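Local coordinates for protein putative HTH-type transcriptional regulator PH0061 (Pyrococcus horikoshii, PDB 2DBB) that probably acts as a transcriptional regulator of the AsnC family, binding specific DNA sequences through a helix-turn-helix domain, at residues Tyr67-Val72 with Arg110-Lys115. Residues are numbered along the deposited sequence; the frame is centred on the assembly and turned at random.
Sequences YMYAIV and RLLLPK
Arg110 brings its guanidinium group edge-on over one face of the Tyr69 ring, NH1 foremost, in a cation-pi contact, with CZ 4.3 Å from the ring centroid and 9° off the ring normal. The two planes are inclined by 62°, and NH1 dips closest, 3.2 Å from Tyr69 CG, while CD rides over the same ring as a CH-pi donor. The chain runs extended to CD, which already lies over the ring; turns at chi3 (-66°) and chi4 then bring NH1 down onto it. Ile71 CD1 sits over one face of the guanidinium, offset toward its rim, and NH1 forms a salt bridge with Glu99 of the second subunit, so the arginine links the sheet to the dimer partner. Leu112 stands between the two tyrosines: its CD2 sits over the centre of the Tyr67 ring, 4.0 Å from the centroid, and its CD1 meets Tyr69 CE1 obliquely. Strands 67-76 and 107-114 are the central, antiparallel pair in the four-stranded sheet of a ferredoxin-like alpha+beta domain, as in the C-terminal RAM domain of Lrp/AsnC regulators, where it probably serves in effector binding and assembly. Met68 and Leu113 exchange two backbone hydrogen bonds, as do Ala70 and Leu111. On the sheet face bearing Ala70, Leu113 presses CD1 tightly against Ala70 CB at 3.4 Å, and Leu111 CD1 reaches Val72 CG2 at 3.8 Å; helix 117-129 packs over both leucines through Leu123, Ile124 and Phe127.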
ATOM      1  N   TYR B  67     -14.414  -4.049  -4.642  1.00 25.85           N
ATOM      2  CA  TYR B  67     -13.564  -3.083  -5.322  1.00 26.75           C
ATOM      3  C   TYR B  67     -12.492  -3.778  -6.155  1.00 27.50           C
ATOM      4  O   TYR B  67     -12.310  -4.990  -6.073  1.00 27.14           O
ATOM      5  CB  TYR B  67     -12.851  -2.183  -4.301  1.00 28.84           C
ATOM      6  CG  TYR B  67     -13.750  -1.326  -3.441  1.00 31.05           C
ATOM      7  CD1 TYR B  67     -14.483  -0.274  -3.991  1.00 34.05           C
ATOM      8  CD2 TYR B  67     -13.845  -1.551  -2.068  1.00 33.94           C
ATOM      9  CE1 TYR B  67     -15.285   0.537  -3.193  1.00 36.79           C
ATOM     10  CE2 TYR B  67     -14.644  -0.750  -1.260  1.00 36.06           C
ATOM     11  CZ  TYR B  67     -15.360   0.292  -1.828  1.00 38.27           C
ATOM     12  OH  TYR B  67     -16.141   1.095  -1.030  1.00 41.37           O
ATOM     13  N   MET B  68     -11.788  -2.978  -6.953  1.00 25.48           N
ATOM     14  CA  MET B  68     -10.691  -3.451  -7.781  1.00 26.81           C
ATOM     15  C   MET B  68      -9.692  -2.299  -7.864  1.00 26.42           C
ATOM     16  O   MET B  68     -10.075  -1.131  -7.776  1.00 26.20           O
ATOM     17  CB  MET B  68     -11.173  -3.832  -9.192  1.00 28.60           C
ATOM     18  CG  MET B  68     -11.580  -2.658 -10.088  1.00 33.38           C
ATOM     19  SD  MET B  68     -11.901  -3.129 -11.838  1.00 36.76           S
ATOM     20  CE  MET B  68     -10.276  -3.263 -12.438  1.00 33.51           C
ATOM     21  N   TYR B  69      -8.413  -2.625  -8.002  1.00 24.49           N
ATOM     22  CA  TYR B  69      -7.382  -1.604  -8.118  1.00 24.09           C
ATOM     23  C   TYR B  69      -7.089  -1.296  -9.573  1.00 24.13           C
ATOM     24  O   TYR B  69      -7.338  -2.107 -10.467  1.00 26.35           O
ATOM     25  CB  TYR B  69      -6.061  -2.060  -7.488  1.00 22.08           C
ATOM     26  CG  TYR B  69      -5.977  -1.965  -5.986  1.00 22.57           C
ATOM     27  CD1 TYR B  69      -6.359  -0.803  -5.318  1.00 21.49           C
ATOM     28  CD2 TYR B  69      -5.458  -3.020  -5.232  1.00 23.26           C
ATOM     29  CE1 TYR B  69      -6.222  -0.687  -3.937  1.00 20.84           C
ATOM     30  CE2 TYR B  69      -5.319  -2.916  -3.851  1.00 23.33           C
ATOM     31  CZ  TYR B  69      -5.701  -1.743  -3.209  1.00 23.43           C
ATOM     32  OH  TYR B  69      -5.545  -1.621  -1.844  1.00 22.00           O
ATOM     33  N   ALA B  70      -6.547  -0.109  -9.791  1.00 25.25           N
ATOM     34  CA  ALA B  70      -6.128   0.333 -11.107  1.00 24.73           C
ATOM     35  C   ALA B  70      -4.862   1.116 -10.821  1.00 24.37           C
ATOM     36  O   ALA B  70      -4.790   1.849  -9.833  1.00 24.57           O
ATOM     37  CB  ALA B  70      -7.176   1.234 -11.747  1.00 24.98           C
ATOM     38  N   ILE B  71      -3.850   0.926 -11.657  1.00 22.58           N
ATOM     39  CA  ILE B  71      -2.606   1.647 -11.490  1.00 22.56           C
ATOM     40  C   ILE B  71      -2.520   2.562 -12.698  1.00 21.02           C
ATOM     41  O   ILE B  71      -2.719   2.120 -13.828  1.00 20.96           O
ATOM     42  CB  ILE B  71      -1.377   0.708 -11.495  1.00 23.09           C
ATOM     43  CG1 ILE B  71      -1.436  -0.260 -10.304  1.00 27.10           C
ATOM     44  CG2 ILE B  71      -0.106   1.527 -11.452  1.00 21.70           C
ATOM     45  CD1 ILE B  71      -1.280   0.401  -8.949  1.00 28.56           C
ATOM     46  N   VAL B  72      -2.255   3.838 -12.450  1.00 19.79           N
ATOM     47  CA  VAL B  72      -2.122   4.804 -13.528  1.00 20.78           C
ATOM     48  C   VAL B  72      -0.666   5.257 -13.606  1.00 19.47           C
ATOM     49  O   VAL B  72      -0.095   5.779 -12.644  1.00 19.72           O
ATOM     50  CB  VAL B  72      -3.058   6.009 -13.308  1.00 20.81           C
ATOM     51  CG1 VAL B  72      -2.897   7.022 -14.443  1.00 21.72           C
ATOM     52  CG2 VAL B  72      -4.495   5.519 -13.241  1.00 18.28           C
ATOM     53  N   ARG B 110      -2.287   4.979  -7.661  1.00 19.18           N
ATOM     54  CA  ARG B 110      -3.123   3.816  -7.423  1.00 21.52           C
ATOM     55  C   ARG B 110      -4.526   4.327  -7.129  1.00 21.53           C
ATOM     56  O   ARG B 110      -4.699   5.238  -6.318  1.00 22.47           O
ATOM     57  CB  ARG B 110      -2.635   2.982  -6.233  1.00 19.48           C
ATOM     58  CG  ARG B 110      -3.588   1.829  -5.901  1.00 21.73           C
ATOM     59  CD  ARG B 110      -3.168   1.062  -4.646  1.00 24.70           C
ATOM     60  NE  ARG B 110      -1.910   0.343  -4.820  1.00 24.77           N
ATOM     61  CZ  ARG B 110      -1.772  -0.781  -5.521  1.00 30.13           C
ATOM     62  NH1 ARG B 110      -2.821  -1.332  -6.123  1.00 31.35           N
ATOM     63  NH2 ARG B 110      -0.580  -1.357  -5.625  1.00 30.43           N
ATOM     64  N   LEU B 111      -5.515   3.734  -7.792  1.00 20.80           N
ATOM     65  CA  LEU B 111      -6.915   4.085  -7.614  1.00 20.82           C
ATOM     66  C   LEU B 111      -7.698   2.887  -7.084  1.00 22.85           C
ATOM     67  O   LEU B 111      -7.417   1.740  -7.449  1.00 21.64           O
ATOM     68  CB  LEU B 111      -7.553   4.471  -8.952  1.00 20.65           C
ATOM     69  CG  LEU B 111      -6.909   5.509  -9.864  1.00 21.94           C
ATOM     70  CD1 LEU B 111      -7.723   5.602 -11.154  1.00 20.49           C
ATOM     71  CD2 LEU B 111      -6.841   6.856  -9.154  1.00 21.30           C
ATOM     72  N   LEU B 112      -8.673   3.159  -6.221  1.00 23.14           N
ATOM     73  CA  LEU B 112      -9.557   2.116  -5.709  1.00 23.88           C
ATOM     74  C   LEU B 112     -10.840   2.373  -6.486  1.00 25.45           C
ATOM     75  O   LEU B 112     -11.437   3.443  -6.356  1.00 26.40           O
ATOM     76  CB  LEU B 112      -9.827   2.277  -4.209  1.00 23.75           C
ATOM     77  CG  LEU B 112     -10.755   1.199  -3.622  1.00 23.92           C
ATOM     78  CD1 LEU B 112     -10.043  -0.142  -3.658  1.00 22.87           C
ATOM     79  CD2 LEU B 112     -11.146   1.550  -2.188  1.00 24.07           C
ATOM     80  N   LEU B 113     -11.250   1.411  -7.308  1.00 25.66           N
ATOM     81  CA  LEU B 113     -12.449   1.566  -8.129  1.00 25.71           C
ATOM     82  C   LEU B 113     -13.509   0.526  -7.810  1.00 27.69           C
ATOM     83  O   LEU B 113     -13.225  -0.495  -7.174  1.00 27.46           O
ATOM     84  CB  LEU B 113     -12.092   1.432  -9.615  1.00 25.29           C
ATOM     85  CG  LEU B 113     -10.920   2.238 -10.168  1.00 22.70           C
ATOM     86  CD1 LEU B 113     -10.580   1.733 -11.555  1.00 25.47           C
ATOM     87  CD2 LEU B 113     -11.257   3.715 -10.188  1.00 22.16           C
ATOM     88  N   PRO B 114     -14.754   0.772  -8.250  1.00 29.23           N
ATOM     89  CA  PRO B 114     -15.844  -0.171  -8.008  1.00 31.40           C
ATOM     90  C   PRO B 114     -15.545  -1.378  -8.887  1.00 34.91           C
ATOM     91  O   PRO B 114     -15.034  -1.222  -9.997  1.00 36.01           O
ATOM     92  CB  PRO B 114     -17.077   0.588  -8.493  1.00 33.51           C
ATOM     93  CG  PRO B 114     -16.684   2.025  -8.340  1.00 31.26           C
ATOM     94  CD  PRO B 114     -15.268   2.029  -8.818  1.00 30.47           C
ATOM     95  N   LYS B 115     -15.853  -2.574  -8.399  1.00 37.64           N
ATOM     96  CA  LYS B 115     -15.589  -3.780  -9.167  1.00 40.85           C
ATOM     97  C   LYS B 115     -16.400  -3.820 -10.467  1.00 42.61           C
ATOM     98  O   LYS B 115     -16.006  -4.479 -11.430  1.00 42.44           O
ATOM     99  CB  LYS B 115     -15.882  -5.016  -8.315  1.00 41.70           C
ATOM    100  CG  LYS B 115     -15.240  -6.273  -8.858  1.00 45.23           C
ATOM    101  CD  LYS B 115     -15.412  -7.457  -7.925  1.00 46.44           C
ATOM    102  CE  LYS B 115     -14.777  -8.700  -8.530  1.00 47.61           C
ATOM    103  NZ  LYS B 115     -14.971  -9.913  -7.685  1.00 50.71           N
TER